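Local coordinates for leucine aminopeptidase 2 (Saccharomyces cerevisiae, PDB 2XQ0), which uses a single zinc ion to cleave preferentially di- and tripeptides as an M1-family aminopeptidase and also has a low epoxide hydrolase activity in vitro, at residues Asp18-Ser23 with Gln373-Asn378; Ala148-Ser153 with Asp380-Phe385; Glu240-Lys245 with His291-Ile296. One frame throughout, in Å; residues are numbered along the deposited sequence.

Interaction 1 of 3, residues Asp18-Ser23 with Gln373-Asn378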
loop_
_atom_site.group_PDB
_atom_site.type_symbol
_atom_site.label_atom_id
_atom_site.label_comp_id
_atom_site.label_asym_id
_atom_site.label_seq_id
_atom_site.Cartn_x
_atom_site.Cartn_y
_atom_site.Cartn_z
ATOM N N ASP A 18 -16.529 -13.771 -2.932
ATOM C CA ASP A 18 -15.119 -13.579 -3.238
ATOM C C ASP A 18 -14.543 -14.753 -4.045
ATOM O O ASP A 18 -14.283 -15.821 -3.491
ATOM C CB ASP A 18 -14.342 -13.446 -1.915
ATOM C CG ASP A 18 -12.874 -13.212 -2.114
ATOM O OD1 ASP A 18 -12.407 -13.226 -3.278
ATOM O OD2 ASP A 18 -12.188 -12.993 -1.085
ATOM N N GLN A 19 -14.289 -14.522 -5.328
ATOM C CA GLN A 19 -13.817 -15.562 -6.253
ATOM C C GLN A 19 -12.330 -15.916 -6.104
ATOM O O GLN A 19 -11.840 -16.816 -6.793
ATOM C CB GLN A 19 -14.042 -15.097 -7.693
ATOM C CG GLN A 19 -15.503 -14.818 -8.035
ATOM C CD GLN A 19 -16.294 -16.082 -8.196
ATOM O OE1 GLN A 19 -15.803 -17.060 -8.754
ATOM N NE2 GLN A 19 -17.531 -16.074 -7.719
ATOM N N SER A 20 -11.617 -15.197 -5.235
ATOM C CA SER A 20 -10.173 -15.400 -5.070
ATOM C C SER A 20 -9.834 -16.354 -3.934
ATOM O O SER A 20 -8.657 -16.539 -3.628
ATOM C CB SER A 20 -9.458 -14.066 -4.807
ATOM O OG SER A 20 -9.584 -13.195 -5.917
ATOM N N THR A 21 -10.843 -16.938 -3.288
ATOM C CA THR A 21 -10.573 -17.931 -2.234
ATOM C C THR A 21 -11.064 -19.310 -2.664
ATOM O O THR A 21 -12.059 -19.439 -3.375
ATOM C CB THR A 21 -11.209 -17.559 -0.881
ATOM O OG1 THR A 21 -10.919 -18.571 0.086
ATOM C CG2 THR A 21 -12.700 -17.442 -0.999
ATOM N N LEU A 22 -10.355 -20.342 -2.225
ATOM C CA LEU A 22 -10.762 -21.719 -2.479
ATOM C C LEU A 22 -11.512 -22.258 -1.262
ATOM O O LEU A 22 -11.933 -23.415 -1.237
ATOM C CB LEU A 22 -9.530 -22.580 -2.758
ATOM C CG LEU A 22 -8.714 -22.159 -3.979
ATOM C CD1 LEU A 22 -7.499 -23.062 -4.175
ATOM C CD2 LEU A 22 -9.591 -22.162 -5.218
ATOM N N SER A 23 -11.656 -21.421 -0.242
ATOM C CA SER A 23 -12.256 -21.850 1.019
ATOM C C SER A 23 -13.783 -21.855 0.928
ATOM O O SER A 23 -14.358 -21.227 0.040
ATOM C CB SER A 23 -11.806 -20.955 2.170
ATOM O OG SER A 23 -12.467 -19.704 2.123
ATOM N N GLN A 373 -13.896 -4.113 -10.256
ATOM C CA GLN A 373 -13.209 -5.133 -11.039
ATOM C C GLN A 373 -14.011 -6.427 -11.116
ATOM O O GLN A 373 -14.975 -6.618 -10.367
ATOM C CB GLN A 373 -11.814 -5.384 -10.444
ATOM C CG GLN A 373 -10.843 -4.281 -10.753
ATOM C CD GLN A 373 -10.504 -4.220 -12.229
ATOM O OE1 GLN A 373 -10.805 -3.242 -12.924
ATOM N NE2 GLN A 373 -9.883 -5.272 -12.716
ATOM N N ASN A 374 -13.615 -7.308 -12.026
ATOM C CA ASN A 374 -14.329 -8.563 -12.258
ATOM C C ASN A 374 -13.297 -9.660 -12.353
ATOM O O ASN A 374 -12.959 -10.116 -13.439
ATOM C CB ASN A 374 -15.169 -8.478 -13.545
ATOM C CG ASN A 374 -15.924 -9.783 -13.869
ATOM O OD1 ASN A 374 -16.134 -10.644 -13.014
ATOM N ND2 ASN A 374 -16.351 -9.909 -15.120
ATOM N N LEU A 375 -12.764 -10.051 -11.205
ATOM C CA LEU A 375 -11.742 -11.066 -11.162
ATOM C C LEU A 375 -12.477 -12.394 -11.208
ATOM O O LEU A 375 -13.578 -12.530 -10.684
ATOM C CB LEU A 375 -10.935 -10.973 -9.864
ATOM C CG LEU A 375 -10.136 -9.707 -9.542
ATOM C CD1 LEU A 375 -9.396 -9.883 -8.227
ATOM C CD2 LEU A 375 -9.149 -9.367 -10.646
ATOM N N ASN A 376 -11.896 -13.383 -11.842
ATOM C CA ASN A 376 -12.532 -14.685 -11.770
ATOM C C ASN A 376 -11.732 -15.463 -10.748
ATOM O O ASN A 376 -11.009 -14.864 -9.959
ATOM C CB ASN A 376 -12.522 -15.367 -13.131
ATOM C CG ASN A 376 -12.988 -14.449 -14.252
ATOM O OD1 ASN A 376 -12.245 -14.185 -15.207
ATOM N ND2 ASN A 376 -14.221 -13.952 -14.141
ATOM N N ASP A 377 -11.855 -16.785 -10.746
ATOM C CA ASP A 377 -10.962 -17.598 -9.938
ATOM C C ASP A 377 -9.680 -17.883 -10.708
ATOM O O ASP A 377 -8.805 -18.590 -10.219
ATOM C CB ASP A 377 -11.629 -18.910 -9.521
ATOM C CG ASP A 377 -12.086 -19.723 -10.700
ATOM O OD1 ASP A 377 -11.785 -19.310 -11.838
ATOM O OD2 ASP A 377 -12.752 -20.765 -10.493
ATOM N N ASN A 378 -9.576 -17.339 -11.919
ATOM C CA ASN A 378 -8.383 -17.526 -12.737
ATOM C C ASN A 378 -7.512 -16.265 -12.776
ATOM O O ASN A 378 -6.483 -16.224 -13.445
ATOM C CB ASN A 378 -8.775 -17.911 -14.163
ATOM C CG ASN A 378 -9.564 -16.814 -14.864
ATOM O OD1 ASN A 378 -10.093 -15.901 -14.216
ATOM N ND2 ASN A 378 -9.645 -16.893 -16.190
HETATM O O HOH W 1 -14.457 -17.583 -11.150
HETATM O O HOH W 2 -9.077 -14.310 -8.196
#
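A type I beta turn from Asp18 to Thr21 leans on the loop Gln373-Asn378, and two water bridges carry the polar part of this loop-to-loop contact. Water 1 donates to Gln19 OE1 and accepts from the backbone N of Asp377, both at 2.8 Å. The Gln19 chain bends at its second torsion (chi2 -74°), which folds the amide back toward this water, while its CB rests 3.8 Å from Asn376 O. Water 2 accepts from Ser20 OG at 2.6 Å and donates to Asn376 O at 2.7 Å. The turn sits between helix 4-9 and strand 28-40, ahead of the first strand of the large mixed sheet, whereas Gln373-Asn378 belongs to the peptidase M1 domain, in the loop ahead of helix 388-403. An Asx turn steadies the first of these loops: Asp18 OD1 takes the backbone N-H of Ser20 at 2.9 Å from 41° above its carboxylate plane, and Thr160 holds Asp18 OD2. Direct contact is modest. Asp377 CA makes a bent C-H...O contact with Gln19 O at 3.4 Å (133° at hydrogen), and Leu375 sets its CD1 methyl 4.0 Å from Ser20 OG. Asn318 OD1 accepts from the backbone N of Leu375.

Interaction 2 of 3, residues Ala148-Ser153 with Asp380-Phe385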
loop_
_atom_site.group_PDB
_atom_site.type_symbol
_atom_site.label_atom_id
_atom_site.label_comp_id
_atom_site.label_asym_id
_atom_site.label_seq_id
_atom_site.Cartn_x
_atom_site.Cartn_y
_atom_site.Cartn_z
ATOM N N ALA A 148 -2.332 -9.176 -1.276
ATOM C CA ALA A 148 -3.745 -9.423 -1.011
ATOM C C ALA A 148 -4.055 -10.855 -0.568
ATOM O O ALA A 148 -4.830 -11.049 0.371
ATOM C CB ALA A 148 -4.569 -9.098 -2.249
ATOM N N ILE A 149 -3.488 -11.849 -1.257
ATOM C CA ILE A 149 -3.751 -13.256 -0.901
ATOM C C ILE A 149 -2.517 -14.098 -0.537
ATOM O O ILE A 149 -2.399 -15.265 -0.930
ATOM C CB ILE A 149 -4.553 -13.971 -1.991
ATOM C CG1 ILE A 149 -3.813 -13.919 -3.337
ATOM C CG2 ILE A 149 -5.961 -13.322 -2.105
ATOM C CD1 ILE A 149 -4.459 -14.803 -4.421
ATOM N N HIS A 150 -1.614 -13.526 0.245
ATOM C CA HIS A 150 -0.431 -14.275 0.685
ATOM C C HIS A 150 -0.574 -14.815 2.111
ATOM O O HIS A 150 0.298 -15.555 2.584
ATOM C CB HIS A 150 0.819 -13.394 0.577
ATOM C CG HIS A 150 1.161 -13.019 -0.831
ATOM N ND1 HIS A 150 1.607 -13.941 -1.753
ATOM C CD2 HIS A 150 1.093 -11.836 -1.482
ATOM C CE1 HIS A 150 1.812 -13.337 -2.910
ATOM N NE2 HIS A 150 1.515 -12.057 -2.771
ATOM N N ALA A 151 -1.647 -14.450 2.809
ATOM C CA ALA A 151 -1.839 -14.987 4.163
ATOM C C ALA A 151 -1.887 -16.510 4.121
ATOM O O ALA A 151 -1.363 -17.188 5.006
ATOM C CB ALA A 151 -3.080 -14.426 4.800
ATOM N N ARG A 152 -2.505 -17.049 3.075
ATOM C CA ARG A 152 -2.581 -18.504 2.889
ATOM C C ARG A 152 -1.197 -19.138 2.664
ATOM O O ARG A 152 -1.071 -20.356 2.647
ATOM C CB ARG A 152 -3.512 -18.848 1.715
ATOM C CG ARG A 152 -2.954 -18.384 0.357
ATOM C CD ARG A 152 -3.983 -18.453 -0.784
ATOM N NE ARG A 152 -5.099 -17.529 -0.565
ATOM C CZ ARG A 152 -6.086 -17.279 -1.426
ATOM N NH1 ARG A 152 -6.153 -17.902 -2.604
ATOM N NH2 ARG A 152 -7.024 -16.396 -1.097
ATOM N N SER A 153 -0.158 -18.326 2.490
ATOM C CA SER A 153 1.191 -18.896 2.332
ATOM C C SER A 153 1.935 -18.833 3.663
ATOM O O SER A 153 3.070 -19.333 3.798
ATOM C CB SER A 153 1.950 -18.156 1.228
ATOM O OG SER A 153 3.169 -18.780 0.887
ATOM N N ASP A 380 -5.190 -13.368 -10.990
ATOM C CA ASP A 380 -4.390 -12.964 -9.848
ATOM C C ASP A 380 -4.879 -11.591 -9.431
ATOM O O ASP A 380 -4.889 -10.667 -10.245
ATOM C CB ASP A 380 -2.913 -12.909 -10.246
ATOM C CG ASP A 380 -1.994 -12.641 -9.069
ATOM O OD1 ASP A 380 -2.463 -12.124 -8.032
ATOM O OD2 ASP A 380 -0.786 -12.937 -9.190
ATOM N N PRO A 381 -5.308 -11.450 -8.165
ATOM C CA PRO A 381 -5.759 -10.156 -7.647
ATOM C C PRO A 381 -4.720 -9.059 -7.856
ATOM O O PRO A 381 -5.098 -7.897 -8.045
ATOM C CB PRO A 381 -5.944 -10.428 -6.154
ATOM C CG PRO A 381 -6.300 -11.862 -6.086
ATOM C CD PRO A 381 -5.536 -12.537 -7.197
ATOM N N ASP A 382 -3.439 -9.419 -7.813
ATOM C CA ASP A 382 -2.355 -8.481 -8.105
ATOM C C ASP A 382 -2.606 -7.779 -9.432
ATOM O O ASP A 382 -2.451 -6.567 -9.543
ATOM C CB ASP A 382 -1.007 -9.210 -8.192
ATOM C CG ASP A 382 -0.328 -9.381 -6.840
ATOM O OD1 ASP A 382 -0.613 -8.590 -5.914
ATOM O OD2 ASP A 382 0.510 -10.304 -6.710
ATOM N N ASP A 383 -2.992 -8.555 -10.438
ATOM C CA ASP A 383 -3.133 -8.043 -11.796
ATOM C C ASP A 383 -4.107 -6.875 -11.893
ATOM O O ASP A 383 -4.152 -6.183 -12.908
ATOM C CB ASP A 383 -3.560 -9.159 -12.762
ATOM C CG ASP A 383 -2.437 -10.141 -13.052
ATOM O OD1 ASP A 383 -1.343 -10.011 -12.453
ATOM O OD2 ASP A 383 -2.654 -11.048 -13.885
ATOM N N ALA A 384 -4.878 -6.654 -10.835
ATOM C CA ALA A 384 -5.887 -5.603 -10.836
ATOM C C ALA A 384 -5.478 -4.427 -9.973
ATOM O O ALA A 384 -6.189 -3.430 -9.902
ATOM C CB ALA A 384 -7.207 -6.148 -10.351
ATOM N N PHE A 385 -4.344 -4.543 -9.292
ATOM C CA PHE A 385 -3.871 -3.426 -8.493
ATOM C C PHE A 385 -3.129 -2.450 -9.397
ATOM O O PHE A 385 -2.244 -2.817 -10.179
ATOM C CB PHE A 385 -3.034 -3.887 -7.293
ATOM C CG PHE A 385 -3.781 -4.809 -6.363
ATOM C CD1 PHE A 385 -5.133 -4.612 -6.111
ATOM C CD2 PHE A 385 -3.146 -5.876 -5.754
ATOM C CE1 PHE A 385 -5.830 -5.457 -5.265
ATOM C CE2 PHE A 385 -3.844 -6.724 -4.908
ATOM C CZ PHE A 385 -5.181 -6.513 -4.662
#
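Ala148 and Ile149 meet Pro381 and Phe385 where the N-terminal domain of this M1 peptidase faces its catalytic domain, beside the bestatin pocket. Ala148 follows the substrate-binding Glu147, a cis peptide bond joining the two, and Phe385 touches the inhibitor. The apolar contacts carry the junction. The CB of Ala148 comes to the rim of the Phe385 ring, in its plane, 3.6 Å from CZ and equally near CE2; the same methyl lies 4.3 Å from Pro381 CB. Ile149 reaches across by its CD1, 3.7 Å from Pro381 CD, the two side chains crossing at about a right angle. Ile149 CG1 lies between its backbone N and carbonyl carbon (chi1 58°), and the extended second torsion carries CD1 out to the proline. Trp317 also packs on Ala148 and Ile149. Polar contact is slight: His150 NE2 stands 4.4 Å from Asp382 OD2, an oblique approach too long for a bond, while His150 ND1 is hydrogen-bonded to Thr125. Within 380-385, Asp380 OD1 accepts the N-H of Asp382 at 2.9 Å, an Asx turn leading into the 3-10 segment 381-384. As the 3-10 turn folds back, Pro381 O lies over the centre of the Phe385 ring, 3.4 Å above its plane.

Interaction 3 of 3, residues Glu240-Lys245 with His291-Ile296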
loop_
_atom_site.group_PDB
_atom_site.type_symbol
_atom_site.label_atom_id
_atom_site.label_comp_id
_atom_site.label_asym_id
_atom_site.label_seq_id
_atom_site.Cartn_x
_atom_site.Cartn_y
_atom_site.Cartn_z
ATOM N N GLU A 240 7.807 12.072 15.829
ATOM C CA GLU A 240 7.341 12.424 17.182
ATOM C C GLU A 240 6.633 13.765 17.238
ATOM O O GLU A 240 5.969 14.067 18.230
ATOM C CB GLU A 240 8.498 12.464 18.191
ATOM C CG GLU A 240 9.431 13.634 17.965
ATOM C CD GLU A 240 10.688 13.599 18.851
ATOM O OE1 GLU A 240 10.762 12.804 19.821
ATOM O OE2 GLU A 240 11.612 14.378 18.564
ATOM N N ASN A 241 6.798 14.580 16.201
ATOM C CA ASN A 241 6.224 15.921 16.211
ATOM C C ASN A 241 4.857 15.935 15.559
ATOM O O ASN A 241 4.162 16.931 15.620
ATOM C CB ASN A 241 7.128 16.912 15.478
ATOM C CG ASN A 241 6.523 18.316 15.391
ATOM O OD1 ASN A 241 6.437 19.032 16.393
ATOM N ND2 ASN A 241 6.114 18.716 14.185
ATOM N N ASP A 242 4.461 14.825 14.944
ATOM C CA ASP A 242 3.335 14.877 14.029
ATOM C C ASP A 242 2.321 13.746 14.146
ATOM O O ASP A 242 1.186 13.925 13.735
ATOM C CB ASP A 242 3.844 14.952 12.584
ATOM C CG ASP A 242 4.359 16.336 12.216
ATOM O OD1 ASP A 242 3.528 17.181 11.812
ATOM O OD2 ASP A 242 5.587 16.583 12.330
ATOM N N VAL A 243 2.726 12.582 14.659
ATOM C CA VAL A 243 1.824 11.428 14.642
ATOM C C VAL A 243 0.575 11.676 15.498
ATOM O O VAL A 243 -0.526 11.372 15.072
ATOM C CB VAL A 243 2.516 10.049 14.977
ATOM C CG1 VAL A 243 3.210 10.078 16.314
ATOM C CG2 VAL A 243 1.491 8.896 14.935
ATOM N N GLU A 244 0.716 12.256 16.688
ATOM C CA GLU A 244 -0.489 12.428 17.488
ATOM C C GLU A 244 -1.424 13.445 16.846
ATOM O O GLU A 244 -2.636 13.282 16.877
ATOM C CB GLU A 244 -0.192 12.765 18.943
ATOM C CG GLU A 244 -1.436 13.007 19.772
ATOM C CD GLU A 244 -2.239 11.743 20.060
ATOM O OE1 GLU A 244 -1.768 10.625 19.756
ATOM O OE2 GLU A 244 -3.357 11.877 20.607
ATOM N N LYS A 245 -0.854 14.471 16.230
ATOM C CA LYS A 245 -1.644 15.449 15.495
ATOM C C LYS A 245 -2.449 14.796 14.365
ATOM O O LYS A 245 -3.619 15.110 14.179
ATOM C CB LYS A 245 -0.731 16.555 14.959
ATOM C CG LYS A 245 -1.399 17.571 14.054
ATOM C CD LYS A 245 -0.458 18.741 13.791
ATOM C CE LYS A 245 0.882 18.263 13.247
ATOM N NZ LYS A 245 1.987 19.257 13.486
ATOM N N HIS A 291 14.897 13.279 7.362
ATOM C CA HIS A 291 15.575 14.164 8.316
ATOM C C HIS A 291 14.992 15.574 8.380
ATOM O O HIS A 291 15.511 16.422 9.098
ATOM C CB HIS A 291 17.095 14.215 8.066
ATOM C CG HIS A 291 17.770 12.885 8.207
ATOM N ND1 HIS A 291 18.008 12.052 7.133
ATOM C CD2 HIS A 291 18.229 12.230 9.298
ATOM C CE1 HIS A 291 18.595 10.946 7.556
ATOM N NE2 HIS A 291 18.739 11.026 8.866
ATOM N N ASP A 292 13.908 15.815 7.652
ATOM C CA ASP A 292 13.238 17.116 7.708
ATOM C C ASP A 292 11.726 16.992 7.900
ATOM O O ASP A 292 11.034 17.996 8.092
ATOM C CB ASP A 292 13.531 17.921 6.444
ATOM C CG ASP A 292 13.041 17.228 5.193
ATOM O OD1 ASP A 292 12.387 16.172 5.315
ATOM O OD2 ASP A 292 13.309 17.739 4.086
ATOM N N ARG A 293 11.225 15.760 7.836
ATOM C CA ARG A 293 9.799 15.466 7.988
ATOM C C ARG A 293 8.950 15.720 6.743
ATOM O O ARG A 293 7.766 16.031 6.858
ATOM C CB ARG A 293 9.213 16.198 9.194
ATOM C CG ARG A 293 9.800 15.729 10.494
ATOM C CD ARG A 293 9.489 16.660 11.640
ATOM N NE ARG A 293 10.043 16.149 12.889
ATOM C CZ ARG A 293 10.153 16.864 14.002
ATOM N NH1 ARG A 293 9.768 18.135 14.018
ATOM N NH2 ARG A 293 10.658 16.315 15.096
ATOM N N SER A 294 9.541 15.540 5.563
ATOM C CA SER A 294 8.857 15.788 4.290
ATOM C C SER A 294 7.863 14.717 3.856
ATOM O O SER A 294 6.874 15.026 3.188
ATOM C CB SER A 294 9.880 15.950 3.167
ATOM O OG SER A 294 10.879 16.886 3.508
ATOM N N ASN A 295 8.125 13.463 4.223
ATOM C CA ASN A 295 7.413 12.329 3.644
ATOM C C ASN A 295 6.340 11.680 4.508
ATOM O O ASN A 295 5.941 10.543 4.250
ATOM C CB ASN A 295 8.409 11.239 3.255
ATOM C CG ASN A 295 9.350 11.685 2.184
ATOM O OD1 ASN A 295 9.045 12.615 1.430
ATOM N ND2 ASN A 295 10.511 11.033 2.101
ATOM N N ILE A 296 5.868 12.375 5.526
ATOM C CA ILE A 296 5.045 11.693 6.521
ATOM C C ILE A 296 3.584 11.416 6.121
ATOM O O ILE A 296 2.869 10.700 6.831
ATOM C CB ILE A 296 5.130 12.388 7.888
ATOM C CG1 ILE A 296 4.945 13.892 7.731
ATOM C CG2 ILE A 296 6.476 12.091 8.548
ATOM C CD1 ILE A 296 5.212 14.649 8.996
HETATM O O HOH W 3 11.031 17.189 17.833
#
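Arg293 lays its guanidinium against Asn241, and most of this surface contact follows from how that one side chain is stretched. Its CG stands anti to the carbonyl carbon (chi1 -65°), and the chain then runs extended from CG to NE, carrying the flat group past Asp242 to Asn241. There Asn241 CB sits over one face, 3.2 Å above the plane and offset toward the rim, with NH1 its nearest atom at 3.3 Å. The Asn241 amide is almost parallel to the guanidinium, 7° apart, while ND2 donates to Asp242 OD2 at 2.9 Å, a bond that would limit the amide's rotation. At the guanidinium edge lies water 3, in plane, accepting from Arg293 NH2 at 2.9 Å and donating to Glu240 OE2 at 3.0 Å; it links two opposite charges that stay beyond salt-bridge range. NH2 also donates to Trp237 O, and the Trp237 ring makes a cation-pi contact with Arg293. A leucine here would probably leave Trp237 O and water 3 without their donor and the Glu240 carboxylate without this positive charge nearby. Asp242 takes part differently: its carboxyl carbon CG packs 3.7 Å from Ile296 CD1, and its OD1 forms a salt bridge with Lys245 NZ at 3.1 Å, weak as a hydrogen bond. Asp242 holds the N-cap position of helix 243-253, though its side chain makes no capping bond. Ile296, just ahead of helix 297-311, which bears the zinc ligands His301 and His305, also rests on Phe239 of helix 229-239, so the contact joins the start of two helices beside the end of a third.

From the N terminus, Asp18-Ser23 comes first and closes the longest loop, pairing in interaction 1 with Gln373-Asn378. Ala148-Ser153 lies inside that loop, but its partner Asp380-Phe385 lies beyond it, so interactions 1 and 2 cross. The two touch: Ser20 O probably accepts a hydrogen bond from Arg152 NH2, and Leu375 CD1 packs on Pro381 CA. Together they fasten two N-terminal loops to the single loop between helices 365-368 and 388-403 of the catalytic domain. Interaction 3 closes a short loop nested within both others. It stays inside the catalytic domain, with its centre about 39 Å from that of interaction 1 and about 31 Å from that of interaction 2.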